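Local coordinates for yeast glycogen phosphorylase (PDB 1YGP), which is a pyridoxal-5'-phosphate-containing member of the carbohydrate phosphorylase family, built on the two-domain GT-B fold, at residues 666-670 with 803-807. Sequence-based numbering, arbitrary orientation.
Sequences LIIKL and EFKPL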
loop_
_atom_site.group_PDB
_atom_site.type_symbol
_atom_site.label_atom_id
_atom_site.label_comp_id
_atom_site.label_asym_id
_atom_site.label_seq_id
_atom_site.Cartn_x
_atom_site.Cartn_y
_atom_site.Cartn_z
ATOM N N LEU A 666 18.552 -21.140 -21.810
ATOM C CA LEU A 666 18.849 -22.528 -22.161
ATOM C C LEU A 666 19.782 -23.110 -21.137
ATOM O O LEU A 666 19.582 -24.260 -20.733
ATOM C CB LEU A 666 19.578 -22.729 -23.488
ATOM C CG LEU A 666 18.795 -22.985 -24.754
ATOM C CD1 LEU A 666 19.745 -23.167 -25.929
ATOM C CD2 LEU A 666 17.950 -24.238 -24.567
ATOM N N ILE A 667 20.758 -22.316 -20.669
ATOM C CA ILE A 667 21.742 -22.852 -19.760
ATOM C C ILE A 667 21.062 -23.242 -18.455
ATOM O O ILE A 667 21.393 -24.295 -17.883
ATOM C CB ILE A 667 22.857 -21.817 -19.555
ATOM C CG1 ILE A 667 23.620 -21.679 -20.875
ATOM C CG2 ILE A 667 23.805 -22.257 -18.433
ATOM C CD1 ILE A 667 24.790 -20.668 -20.914
ATOM N N ILE A 668 20.046 -22.490 -18.013
ATOM C CA ILE A 668 19.330 -22.873 -16.805
ATOM C C ILE A 668 18.622 -24.192 -17.056
ATOM O O ILE A 668 18.715 -25.054 -16.180
ATOM C CB ILE A 668 18.337 -21.758 -16.408
ATOM C CG1 ILE A 668 19.116 -20.498 -15.994
ATOM C CG2 ILE A 668 17.472 -22.225 -15.260
ATOM C CD1 ILE A 668 18.310 -19.256 -15.580
ATOM N N LYS A 669 17.997 -24.443 -18.217
ATOM C CA LYS A 669 17.290 -25.702 -18.442
ATOM C C LYS A 669 18.298 -26.840 -18.436
ATOM O O LYS A 669 18.094 -27.855 -17.759
ATOM C CB LYS A 669 16.542 -25.697 -19.783
ATOM C CG LYS A 669 15.771 -26.973 -20.141
ATOM C CD LYS A 669 14.806 -27.272 -19.008
ATOM C CE LYS A 669 14.145 -28.649 -19.014
ATOM N NZ LYS A 669 13.181 -28.751 -20.090
ATOM N N LEU A 670 19.436 -26.623 -19.095
ATOM C CA LEU A 670 20.478 -27.619 -19.185
ATOM C C LEU A 670 20.982 -28.035 -17.817
ATOM O O LEU A 670 21.115 -29.249 -17.616
ATOM C CB LEU A 670 21.618 -27.068 -20.039
ATOM C CG LEU A 670 22.613 -27.973 -20.791
ATOM C CD1 LEU A 670 24.001 -27.632 -20.265
ATOM C CD2 LEU A 670 22.259 -29.459 -20.659
ATOM N N GLU A 803 17.004 -29.843 -28.327
ATOM C CA GLU A 803 16.738 -28.586 -27.633
ATOM C C GLU A 803 17.992 -27.777 -27.314
ATOM O O GLU A 803 18.009 -26.552 -27.455
ATOM C CB GLU A 803 15.999 -28.874 -26.338
ATOM C CG GLU A 803 15.681 -27.616 -25.553
ATOM C CD GLU A 803 14.468 -27.762 -24.662
ATOM O OE1 GLU A 803 14.576 -28.383 -23.608
ATOM O OE2 GLU A 803 13.414 -27.258 -25.033
ATOM N N PHE A 804 19.070 -28.465 -26.909
ATOM C CA PHE A 804 20.312 -27.817 -26.495
ATOM C C PHE A 804 21.301 -27.526 -27.617
ATOM O O PHE A 804 22.457 -27.163 -27.388
ATOM C CB PHE A 804 20.966 -28.688 -25.404
ATOM C CG PHE A 804 20.105 -28.771 -24.141
ATOM C CD1 PHE A 804 19.573 -27.605 -23.554
ATOM C CD2 PHE A 804 19.818 -30.015 -23.581
ATOM C CE1 PHE A 804 18.755 -27.693 -22.423
ATOM C CE2 PHE A 804 19.000 -30.100 -22.450
ATOM C CZ PHE A 804 18.468 -28.943 -21.873
ATOM N N LYS A 805 20.807 -27.584 -28.859
ATOM C CA LYS A 805 21.618 -27.390 -30.048
ATOM C C LYS A 805 22.212 -25.994 -30.181
ATOM O O LYS A 805 23.416 -25.949 -30.417
ATOM C CB LYS A 805 20.805 -27.691 -31.311
ATOM C CG LYS A 805 21.672 -28.430 -32.300
ATOM C CD LYS A 805 21.257 -28.339 -33.755
ATOM C CE LYS A 805 21.988 -29.395 -34.581
ATOM N NZ LYS A 805 23.420 -29.464 -34.319
ATOM N N PRO A 806 21.559 -24.832 -30.048
ATOM C CA PRO A 806 22.190 -23.513 -30.170
ATOM C C PRO A 806 23.462 -23.309 -29.350
ATOM O O PRO A 806 24.419 -22.666 -29.797
ATOM C CB PRO A 806 21.094 -22.571 -29.792
ATOM C CG PRO A 806 19.891 -23.275 -30.351
ATOM C CD PRO A 806 20.124 -24.687 -29.869
ATOM N N LEU A 807 23.495 -23.922 -28.162
ATOM C CA LEU A 807 24.648 -23.882 -27.279
ATOM C C LEU A 807 25.806 -24.638 -27.935
ATOM O O LEU A 807 26.853 -24.055 -28.217
ATOM C CB LEU A 807 24.243 -24.511 -25.949
ATOM C CG LEU A 807 25.203 -24.434 -24.782
ATOM C CD1 LEU A 807 25.593 -22.981 -24.536
ATOM C CD2 LEU A 807 24.538 -25.026 -23.553
#
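Leu666, one turn into helix 662-678, faces Phe804, the N-cap residue of helix 805-813, with their CA atoms 7.0 Å apart. Phe804 makes the largest share of the contact on its segment: CG lies anti to the carbonyl carbon (chi1 -64°), which brings the ring end up against helix 662-678. Leu670 covers one face of that ring in a CH-pi contact, its CD2 3.8 Å from the centroid of the Phe804 ring and 14° off the normal. The ring edge meets the aliphatic part of Lys669, whose CG is 3.8 Å from Phe804 CZ. Leu666 straddles the start of helix 805-813 and splits its branches, CD2 lying 3.9 Å from Phe804 CD1 while CD1 meets Pro806 CB at 4.1 Å. Leu807 adds a looser apolar contact, its CD2 4.2 Å from Leu670 CD1. Beside the ring, at the Lys669 and Glu803 end of the contact, Lys669 NZ and Glu803 OE1 form a long salt bridge of 3.8 Å; both side chains also make weak hydrogen bonds to the hydroxyl of Tyr204, which links the pair. The contact thus joins helix 662-678, between strands 649-654 and 688-693 of the six-stranded parallel sheet in the C-terminal domain of the GT-B fold, to the N-terminal end of helix 805-813, and helix 615-634 packs alongside, with Val619 against Leu670 and Phe620 against Leu807.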